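Local coordinates for 16S rRNA processing protein (PDB 2F1L) that probably acts as an accessory protein in the final step of 30S ribosomal subunit assembly and is needed for efficient processing of 16S rRNA, at residues 33-38 and 76-81; 54-59 and 96-101; 160-165 and 181-186. One frame throughout, in Å; residues are numbered along the deposited sequence.

Contact 1: residues 33-38 and 76-81; sequences RGEVKV and VLAAKL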
loop_
_atom_site.group_PDB
_atom_site.type_symbol
_atom_site.label_atom_id
_atom_site.label_comp_id
_atom_site.label_asym_id
_atom_site.label_seq_id
_atom_site.Cartn_x
_atom_site.Cartn_y
_atom_site.Cartn_z
ATOM N N ARG A 33 23.981 -13.213 -15.767
ATOM C CA ARG A 33 24.355 -14.512 -15.244
ATOM C C ARG A 33 23.107 -15.363 -14.949
ATOM O O ARG A 33 23.189 -16.423 -14.300
ATOM C CB ARG A 33 25.226 -14.308 -14.004
ATOM C CG ARG A 33 26.579 -13.637 -14.353
ATOM C CD ARG A 33 27.453 -13.419 -13.102
ATOM N NE ARG A 33 28.825 -12.961 -13.376
ATOM C CZ ARG A 33 29.743 -13.614 -14.118
ATOM N NH1 ARG A 33 29.471 -14.768 -14.729
ATOM N NH2 ARG A 33 30.958 -13.092 -14.291
ATOM N N GLY A 34 21.958 -14.870 -15.423
ATOM C CA GLY A 34 20.720 -15.621 -15.406
ATOM C C GLY A 34 19.697 -15.294 -14.341
ATOM O O GLY A 34 18.659 -15.965 -14.262
ATOM N N GLU A 35 19.966 -14.281 -13.523
ATOM C CA GLU A 35 18.947 -13.835 -12.568
ATOM C C GLU A 35 17.807 -13.179 -13.316
ATOM O O GLU A 35 17.970 -12.689 -14.459
ATOM C CB GLU A 35 19.522 -12.897 -11.508
ATOM C CG GLU A 35 20.521 -13.646 -10.576
ATOM C CD GLU A 35 21.136 -12.798 -9.458
ATOM O OE1 GLU A 35 20.726 -11.638 -9.240
ATOM O OE2 GLU A 35 22.026 -13.312 -8.764
ATOM N N VAL A 36 16.643 -13.184 -12.660
ATOM C CA VAL A 36 15.462 -12.545 -13.199
ATOM C C VAL A 36 15.009 -11.381 -12.290
ATOM O O VAL A 36 15.314 -11.325 -11.082
ATOM C CB VAL A 36 14.313 -13.555 -13.376
ATOM C CG1 VAL A 36 14.638 -14.580 -14.450
ATOM C CG2 VAL A 36 13.988 -14.281 -12.075
ATOM N N LYS A 37 14.271 -10.454 -12.888
ATOM C CA LYS A 37 13.723 -9.318 -12.191
ATOM C C LYS A 37 12.254 -9.646 -11.923
ATOM O O LYS A 37 11.543 -10.154 -12.776
ATOM C CB LYS A 37 13.869 -8.082 -13.045
ATOM C CG LYS A 37 13.615 -6.765 -12.337
ATOM C CD LYS A 37 13.097 -5.737 -13.323
ATOM C CE LYS A 37 13.665 -4.328 -13.144
ATOM N NZ LYS A 37 12.724 -3.418 -13.862
ATOM N N VAL A 38 11.845 -9.369 -10.702
ATOM C CA VAL A 38 10.631 -9.893 -10.123
ATOM C C VAL A 38 9.951 -8.771 -9.356
ATOM O O VAL A 38 10.593 -8.067 -8.583
ATOM C CB VAL A 38 10.978 -11.068 -9.173
ATOM C CG1 VAL A 38 9.854 -11.380 -8.247
ATOM C CG2 VAL A 38 11.304 -12.313 -9.997
ATOM N N VAL A 76 12.178 -3.509 -6.518
ATOM C CA VAL A 76 12.053 -4.780 -7.238
ATOM C C VAL A 76 13.027 -5.775 -6.686
ATOM O O VAL A 76 13.959 -5.394 -5.970
ATOM C CB VAL A 76 12.384 -4.658 -8.717
ATOM C CG1 VAL A 76 11.371 -3.724 -9.421
ATOM C CG2 VAL A 76 13.844 -4.173 -8.922
ATOM N N LEU A 77 12.856 -7.041 -7.060
ATOM C CA LEU A 77 13.743 -8.067 -6.603
ATOM C C LEU A 77 14.532 -8.659 -7.755
ATOM O O LEU A 77 14.043 -8.682 -8.881
ATOM C CB LEU A 77 12.958 -9.188 -5.976
ATOM C CG LEU A 77 12.512 -8.992 -4.538
ATOM C CD1 LEU A 77 11.361 -8.024 -4.508
ATOM C CD2 LEU A 77 12.045 -10.338 -3.944
ATOM N N ALA A 78 15.721 -9.181 -7.448
ATOM C CA ALA A 78 16.460 -10.087 -8.346
ATOM C C ALA A 78 16.528 -11.469 -7.707
ATOM O O ALA A 78 16.829 -11.621 -6.518
ATOM C CB ALA A 78 17.868 -9.567 -8.638
ATOM N N ALA A 79 16.255 -12.472 -8.514
ATOM C CA ALA A 79 16.115 -13.825 -8.037
ATOM C C ALA A 79 16.958 -14.748 -8.900
ATOM O O ALA A 79 16.968 -14.594 -10.114
ATOM C CB ALA A 79 14.686 -14.225 -8.130
ATOM N N LYS A 80 17.667 -15.669 -8.247
ATOM C CA LYS A 80 18.451 -16.693 -8.905
ATOM C C LYS A 80 17.688 -17.995 -8.771
ATOM O O LYS A 80 17.446 -18.456 -7.660
ATOM C CB LYS A 80 19.847 -16.809 -8.267
ATOM C CG LYS A 80 20.815 -17.842 -8.923
ATOM C CD LYS A 80 21.351 -17.370 -10.290
ATOM C CE LYS A 80 22.236 -18.421 -11.018
ATOM N NZ LYS A 80 21.575 -19.742 -11.015
ATOM N N LEU A 81 17.303 -18.575 -9.907
ATOM C CA LEU A 81 16.595 -19.859 -9.939
ATOM C C LEU A 81 17.551 -20.997 -10.298
ATOM O O LEU A 81 18.492 -20.825 -11.085
ATOM C CB LEU A 81 15.438 -19.818 -10.926
ATOM C CG LEU A 81 14.505 -18.607 -10.804
ATOM C CD1 LEU A 81 13.418 -18.738 -11.825
ATOM C CD2 LEU A 81 13.923 -18.490 -9.418
HETATM O O HOH W 1 18.733 -17.758 -12.276
HETATM O O HOH W 2 20.196 -11.827 -6.344
#
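Val36 and Val38 pair antiparallel with Ala79 and Leu77, and the side chains of all four gather on one face of the sheet. This is the tight part of the contact. Val36 CG2 meets Ala79 CB at 4.0 Å, Val38 CG2 reaches the same methyl at 4.3 Å, and the CB atoms of Val38 and Leu77 lie 4.2 Å apart; Ile26, Leu48 and Leu67 add to this buried layer. Beneath it run four backbone bonds, two for each of the pairs Val36-Ala79 and Val38-Leu77, and between these pairs Ala78 CA points its hydrogen at Val36 O (3.2 Å).

The Glu35 end is looser and wetter. Glu35 and Lys80 cross at about a right angle, touching through Glu35 CG and Lys80 CD at 3.8 Å rather than through their charges. A bend in the lysine chain (chi2 73°) brings CD there, and NZ goes on to a salt bridge with Asp85. Glu35 OE1 accepts from a water at 3.0 Å, while a second water links Gly34 O with Leu81 N. Such a hydrogen-bonded strand pair with an apolar inner face is typical of the curled antiparallel sheet of a beta-barrel, here the RimM N-terminal domain.

Contact 2: residues 54-59 and 96-101; sequences WTLRRD and YEICIP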
loop_
_atom_site.group_PDB
_atom_site.type_symbol
_atom_site.label_atom_id
_atom_site.label_comp_id
_atom_site.label_asym_id
_atom_site.label_seq_id
_atom_site.Cartn_x
_atom_site.Cartn_y
_atom_site.Cartn_z
ATOM N N TRP A 54 8.660 -22.254 -6.361
ATOM C CA TRP A 54 7.855 -21.372 -7.160
ATOM C C TRP A 54 7.052 -22.138 -8.216
ATOM O O TRP A 54 7.612 -22.871 -9.033
ATOM C CB TRP A 54 8.813 -20.385 -7.834
ATOM C CG TRP A 54 9.348 -19.341 -6.905
ATOM C CD1 TRP A 54 9.263 -19.323 -5.548
ATOM C CD2 TRP A 54 10.014 -18.162 -7.279
ATOM N NE1 TRP A 54 9.818 -18.196 -5.060
ATOM C CE2 TRP A 54 10.314 -17.467 -6.107
ATOM C CE3 TRP A 54 10.391 -17.620 -8.498
ATOM C CZ2 TRP A 54 10.965 -16.233 -6.113
ATOM C CZ3 TRP A 54 11.059 -16.415 -8.499
ATOM C CH2 TRP A 54 11.338 -15.734 -7.319
ATOM N N THR A 55 5.740 -21.967 -8.201
ATOM C CA THR A 55 4.902 -22.519 -9.231
ATOM C C THR A 55 4.679 -21.430 -10.264
ATOM O O THR A 55 3.925 -20.491 -10.028
ATOM C CB THR A 55 3.562 -22.935 -8.666
ATOM O OG1 THR A 55 3.782 -23.822 -7.568
ATOM C CG2 THR A 55 2.718 -23.625 -9.719
ATOM N N LEU A 56 5.335 -21.533 -11.408
ATOM C CA LEU A 56 5.241 -20.478 -12.385
ATOM C C LEU A 56 4.084 -20.754 -13.307
ATOM O O LEU A 56 3.893 -21.890 -13.737
ATOM C CB LEU A 56 6.528 -20.381 -13.167
ATOM C CG LEU A 56 7.772 -20.169 -12.305
ATOM C CD1 LEU A 56 8.983 -20.156 -13.226
ATOM C CD2 LEU A 56 7.665 -18.870 -11.464
ATOM N N ARG A 57 3.315 -19.720 -13.614
ATOM C CA ARG A 57 2.188 -19.872 -14.490
ATOM C C ARG A 57 2.104 -18.739 -15.476
ATOM O O ARG A 57 2.103 -17.590 -15.063
ATOM C CB ARG A 57 0.916 -19.869 -13.678
ATOM C CG ARG A 57 -0.318 -20.170 -14.515
ATOM C CD ARG A 57 -1.511 -20.177 -13.645
ATOM N NE ARG A 57 -1.807 -18.837 -13.170
ATOM C CZ ARG A 57 -2.398 -18.556 -12.011
ATOM N NH1 ARG A 57 -2.756 -19.514 -11.160
ATOM N NH2 ARG A 57 -2.619 -17.296 -11.687
ATOM N N ARG A 58 2.028 -19.073 -16.767
ATOM C CA ARG A 58 1.857 -18.094 -17.834
ATOM C C ARG A 58 0.869 -18.621 -18.872
ATOM O O ARG A 58 1.061 -19.707 -19.382
ATOM C CB ARG A 58 3.191 -17.834 -18.522
ATOM C CG ARG A 58 3.114 -16.724 -19.556
ATOM C CD ARG A 58 3.937 -17.002 -20.796
ATOM N NE ARG A 58 5.307 -16.696 -20.481
ATOM C CZ ARG A 58 6.324 -17.538 -20.542
ATOM N NH1 ARG A 58 6.174 -18.785 -20.968
ATOM N NH2 ARG A 58 7.529 -17.110 -20.166
ATOM N N ASP A 59 -0.167 -17.847 -19.203
ATOM C CA ASP A 59 -1.216 -18.287 -20.151
ATOM C C ASP A 59 -1.678 -19.716 -19.873
ATOM O O ASP A 59 -1.716 -20.543 -20.778
ATOM C CB ASP A 59 -0.731 -18.202 -21.612
ATOM C CG ASP A 59 -0.287 -16.806 -21.999
ATOM O OD1 ASP A 59 -1.076 -15.860 -21.790
ATOM O OD2 ASP A 59 0.855 -16.654 -22.505
ATOM N N TYR A 96 5.945 -14.916 -16.378
ATOM C CA TYR A 96 5.474 -15.961 -15.457
ATOM C C TYR A 96 5.054 -15.378 -14.127
ATOM O O TYR A 96 5.811 -14.674 -13.462
ATOM C CB TYR A 96 6.573 -16.969 -15.162
ATOM C CG TYR A 96 6.667 -18.092 -16.162
ATOM C CD1 TYR A 96 5.615 -18.956 -16.362
ATOM C CD2 TYR A 96 7.826 -18.324 -16.869
ATOM C CE1 TYR A 96 5.701 -19.991 -17.264
ATOM C CE2 TYR A 96 7.910 -19.362 -17.776
ATOM C CZ TYR A 96 6.850 -20.179 -17.964
ATOM O OH TYR A 96 6.936 -21.200 -18.859
ATOM N N GLU A 97 3.833 -15.674 -13.729
ATOM C CA GLU A 97 3.391 -15.380 -12.384
ATOM C C GLU A 97 4.062 -16.360 -11.462
ATOM O O GLU A 97 4.194 -17.543 -11.794
ATOM C CB GLU A 97 1.894 -15.557 -12.279
ATOM C CG GLU A 97 1.129 -14.564 -13.115
ATOM C CD GLU A 97 -0.359 -14.806 -13.103
ATOM O OE1 GLU A 97 -0.781 -15.970 -12.827
ATOM O OE2 GLU A 97 -1.093 -13.824 -13.390
ATOM N N ILE A 98 4.492 -15.874 -10.307
ATOM C CA ILE A 98 5.089 -16.732 -9.286
ATOM C C ILE A 98 3.973 -17.087 -8.331
ATOM O O ILE A 98 3.450 -16.192 -7.679
ATOM C CB ILE A 98 6.166 -15.993 -8.484
ATOM C CG1 ILE A 98 7.253 -15.436 -9.413
ATOM C CG2 ILE A 98 6.747 -16.943 -7.403
ATOM C CD1 ILE A 98 8.071 -14.355 -8.842
ATOM N N CYS A 99 3.599 -18.367 -8.263
ATOM C CA CYS A 99 2.437 -18.820 -7.479
ATOM C C CYS A 99 2.802 -19.793 -6.378
ATOM O O CYS A 99 3.845 -20.442 -6.428
ATOM C CB CYS A 99 1.416 -19.530 -8.366
ATOM S SG CYS A 99 0.812 -18.574 -9.710
ATOM N N ILE A 100 1.923 -19.875 -5.381
ATOM C CA ILE A 100 1.989 -20.915 -4.375
ATOM C C ILE A 100 0.593 -21.346 -3.965
ATOM O O ILE A 100 -0.346 -20.568 -4.095
ATOM C CB ILE A 100 2.762 -20.469 -3.125
ATOM C CG1 ILE A 100 2.044 -19.284 -2.452
ATOM C CG2 ILE A 100 4.242 -20.146 -3.494
ATOM C CD1 ILE A 100 2.572 -18.942 -1.030
ATOM N N PRO A 101 0.452 -22.603 -3.500
ATOM C CA PRO A 101 -0.774 -23.058 -2.845
ATOM C C PRO A 101 -1.240 -22.108 -1.736
ATOM O O PRO A 101 -0.427 -21.711 -0.900
ATOM C CB PRO A 101 -0.349 -24.395 -2.234
ATOM C CG PRO A 101 0.716 -24.895 -3.158
ATOM C CD PRO A 101 1.447 -23.691 -3.613
#
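Thr55 and Arg57 pair with Cys99 and Glu97 on neighbouring antiparallel strands of the barrel-like sheet of the RimM N-terminal domain. Backbone bonds come in two couples: Thr55 and Cys99 each donate N-H to the other's carbonyl, as do Arg57 and Glu97, leaving Leu56 and Ile98 as the non-hydrogen-bonded pair between.

Apolar packing fills the face that carries Leu56 and Ile98. Ile98 CG2 sits over the indole of Trp54, 3.6 Å from the centroid of the five-membered ring, a CH-pi contact, and Ile98 CD1 reaches Trp54 CZ3 at 3.6 Å. Leu56 CB lies 3.6 Å from Tyr96 CD1.

Cation-pi contact closes the end near Arg58, whose CZ stands 3.9 Å from the centroid of the Tyr96 ring, guanidinium and ring planes inclined by 38°. Both also have polar partners outside the strand pair: Arg58 NH2 the carbonyls of Thr92 and Thr94, Tyr96 OH Glu61.

Ionic pairing belongs to the other face. Arg57 NH2 and Glu97 OE1 form a salt bridge, modelled doubtfully short at 2.5 Å, and NE adds a weak bond. A bend at chi3 (69°) turns the guanidinium across toward strand 97-101, and Cys99 SG lies above its centre, 3.9 Å from Arg57 CZ.

Contact 3: residues 160-165 and 181-186; sequences RLLPYT and VDWDAD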
loop_
_atom_site.group_PDB
_atom_site.type_symbol
_atom_site.label_atom_id
_atom_site.label_comp_id
_atom_site.label_asym_id
_atom_site.label_seq_id
_atom_site.Cartn_x
_atom_site.Cartn_y
_atom_site.Cartn_z
ATOM N N ARG A 160 4.149 9.213 13.319
ATOM C CA ARG A 160 3.801 8.916 11.956
ATOM C C ARG A 160 2.893 7.713 11.848
ATOM O O ARG A 160 2.834 6.884 12.731
ATOM C CB ARG A 160 5.067 8.679 11.143
ATOM C CG ARG A 160 5.853 9.928 10.863
ATOM C CD ARG A 160 7.090 9.572 10.118
ATOM N NE ARG A 160 7.874 10.740 9.720
ATOM C CZ ARG A 160 8.685 11.378 10.542
ATOM N NH1 ARG A 160 8.790 10.986 11.807
ATOM N NH2 ARG A 160 9.378 12.413 10.115
ATOM N N LEU A 161 2.191 7.610 10.739
ATOM C CA LEU A 161 1.221 6.545 10.587
ATOM C C LEU A 161 1.424 5.866 9.244
ATOM O O LEU A 161 1.099 6.430 8.177
ATOM C CB LEU A 161 -0.170 7.131 10.701
ATOM C CG LEU A 161 -0.387 7.750 12.067
ATOM C CD1 LEU A 161 -1.190 9.024 11.912
ATOM C CD2 LEU A 161 -1.054 6.765 13.014
ATOM N N LEU A 162 2.001 4.672 9.301
ATOM C CA LEU A 162 2.450 3.989 8.099
ATOM C C LEU A 162 1.530 2.826 7.835
ATOM O O LEU A 162 1.096 2.172 8.748
ATOM C CB LEU A 162 3.877 3.516 8.246
ATOM C CG LEU A 162 4.981 4.543 7.984
ATOM C CD1 LEU A 162 4.875 5.736 8.876
ATOM C CD2 LEU A 162 6.339 3.859 8.180
ATOM N N PRO A 163 1.214 2.582 6.570
ATOM C CA PRO A 163 0.386 1.432 6.201
ATOM C C PRO A 163 1.187 0.143 6.266
ATOM O O PRO A 163 2.355 0.100 5.838
ATOM C CB PRO A 163 0.002 1.749 4.767
ATOM C CG PRO A 163 1.188 2.493 4.239
ATOM C CD PRO A 163 1.660 3.353 5.394
ATOM N N TYR A 164 0.592 -0.897 6.826
ATOM C CA TYR A 164 1.264 -2.203 6.886
ATOM C C TYR A 164 0.965 -2.907 5.572
ATOM O O TYR A 164 0.002 -3.675 5.456
ATOM C CB TYR A 164 0.780 -3.050 8.087
ATOM C CG TYR A 164 1.517 -4.360 8.192
ATOM C CD1 TYR A 164 2.783 -4.432 8.735
ATOM C CD2 TYR A 164 0.968 -5.521 7.689
ATOM C CE1 TYR A 164 3.481 -5.633 8.802
ATOM C CE2 TYR A 164 1.648 -6.705 7.730
ATOM C CZ TYR A 164 2.909 -6.764 8.296
ATOM O OH TYR A 164 3.571 -7.984 8.335
ATOM N N THR A 165 1.757 -2.574 4.571
ATOM C CA THR A 165 1.710 -3.206 3.251
ATOM C C THR A 165 3.144 -3.300 2.740
ATOM O O THR A 165 4.027 -2.594 3.231
ATOM C CB THR A 165 0.982 -2.340 2.236
ATOM O OG1 THR A 165 1.721 -1.119 2.032
ATOM C CG2 THR A 165 -0.403 -2.008 2.716
ATOM N N VAL A 181 11.593 0.239 6.008
ATOM C CA VAL A 181 10.421 0.763 5.327
ATOM C C VAL A 181 10.802 1.719 4.248
ATOM O O VAL A 181 11.911 2.264 4.242
ATOM C CB VAL A 181 9.441 1.485 6.258
ATOM C CG1 VAL A 181 9.008 0.530 7.371
ATOM C CG2 VAL A 181 10.060 2.742 6.827
ATOM N N ASP A 182 9.884 1.855 3.290
ATOM C CA ASP A 182 9.988 2.866 2.276
ATOM C C ASP A 182 8.885 3.826 2.567
ATOM O O ASP A 182 7.707 3.478 2.471
ATOM C CB ASP A 182 9.834 2.275 0.877
ATOM C CG ASP A 182 10.058 3.297 -0.208
ATOM O OD1 ASP A 182 10.776 4.295 0.016
ATOM O OD2 ASP A 182 9.566 3.057 -1.317
ATOM N N TRP A 183 9.284 5.005 2.996
ATOM C CA TRP A 183 8.368 6.033 3.463
ATOM C C TRP A 183 9.072 7.382 3.432
ATOM O O TRP A 183 10.239 7.484 3.760
ATOM C CB TRP A 183 7.862 5.739 4.884
ATOM C CG TRP A 183 6.623 6.524 5.211
ATOM C CD1 TRP A 183 6.530 7.595 6.031
ATOM C CD2 TRP A 183 5.314 6.320 4.664
ATOM N NE1 TRP A 183 5.243 8.054 6.054
ATOM C CE2 TRP A 183 4.485 7.294 5.206
ATOM C CE3 TRP A 183 4.768 5.387 3.773
ATOM C CZ2 TRP A 183 3.146 7.371 4.904
ATOM C CZ3 TRP A 183 3.455 5.452 3.480
ATOM C CH2 TRP A 183 2.640 6.438 4.047
ATOM N N ASP A 184 8.341 8.408 3.021
ATOM C CA ASP A 184 8.871 9.751 2.955
ATOM C C ASP A 184 8.698 10.374 4.347
ATOM O O ASP A 184 7.580 10.522 4.858
ATOM C CB ASP A 184 8.107 10.501 1.878
ATOM C CG ASP A 184 8.469 11.935 1.801
ATOM O OD1 ASP A 184 9.197 12.425 2.696
ATOM O OD2 ASP A 184 7.999 12.582 0.844
ATOM N N ALA A 185 9.815 10.715 4.986
ATOM C CA ALA A 185 9.752 11.241 6.335
ATOM C C ALA A 185 9.122 12.632 6.346
ATOM O O ALA A 185 8.467 12.991 7.334
ATOM C CB ALA A 185 11.097 11.260 6.967
ATOM N N ASP A 186 9.244 13.396 5.257
ATOM C CA ASP A 186 8.484 14.673 5.173
ATOM C C ASP A 186 6.987 14.452 5.147
ATOM O O ASP A 186 6.257 15.281 5.608
ATOM C CB ASP A 186 8.843 15.522 3.960
ATOM C CG ASP A 186 10.301 15.910 3.933
ATOM O OD1 ASP A 186 10.965 15.913 4.980
ATOM O OD2 ASP A 186 10.796 16.198 2.843
HETATM O O HOH W 3 6.279 10.748 7.202
#
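In the RimM PRC-barrel domain, the C-terminal tail that follows strand 178-181 runs past strand 160-163, the outermost strand on one side of the sheet, and is fastened to it by side chains instead of strand pairing: the nearest CA atoms of the two segments, those of Leu162 and Trp183, are 7.8 Å apart. Trp183 carries the apolar half. Its CG is anti to the backbone N (chi1 -162°), which sends the indole across to the strand. Leu162 lies over one face, with CG 3.7 Å from the centroid of the five-membered ring and only 7° off its normal, a CH-pi contact, and Leu162 CD2 reaches back to Val181 CG2 at 4.1 Å. Pro163 presses CD against Trp183 CZ3 at 3.4 Å, near the six-membered end of the indole. Gln167 of the second subunit packs on both Pro163 and Trp183, so this patch also adjoins that subunit.

Arg160 carries the polar half. Its chain, extended from CG to NE, places Ala185 O at the edge of the guanidinium, where NH2 donates a bond of 3.0 Å and NE a weak one. The carbonyl takes NH2 well off its plane, by 35°. One water accepts from Arg160 NE at 3.0 Å and, weakly, from Trp183 NE1, and donates to Asp184 O, joining the two halves. The tail is therefore gripped through a main-chain carbonyl by an arginine whose salt bridge to Asp156 probably steadies it, and the indole N-H of Trp183 is met, weakly, by water.

Contacts 1 and 2 belong to one curled antiparallel sheet in the N-terminal domain, their centres 15 Å apart. Their segments alternate along the chain (33-38, 54-59, 76-81, 96-101), so the two pairings interlock instead of forming separate hairpins. They share a core: Val38 CG1 touches Ile98 CD1 at 3.5 Å, and Trp54 packs on Ala79 and Leu81. Contact 3 comes later in sequence, in the PRC-barrel domain, on the opposite side of the chain's centre. Its centre is 27 Å from that of contact 1 and 30 Å from that of contact 2, and it touches neither. The protein is built of two beta domains in series, which meet, for example, at the Asp182-Lys75 salt bridge.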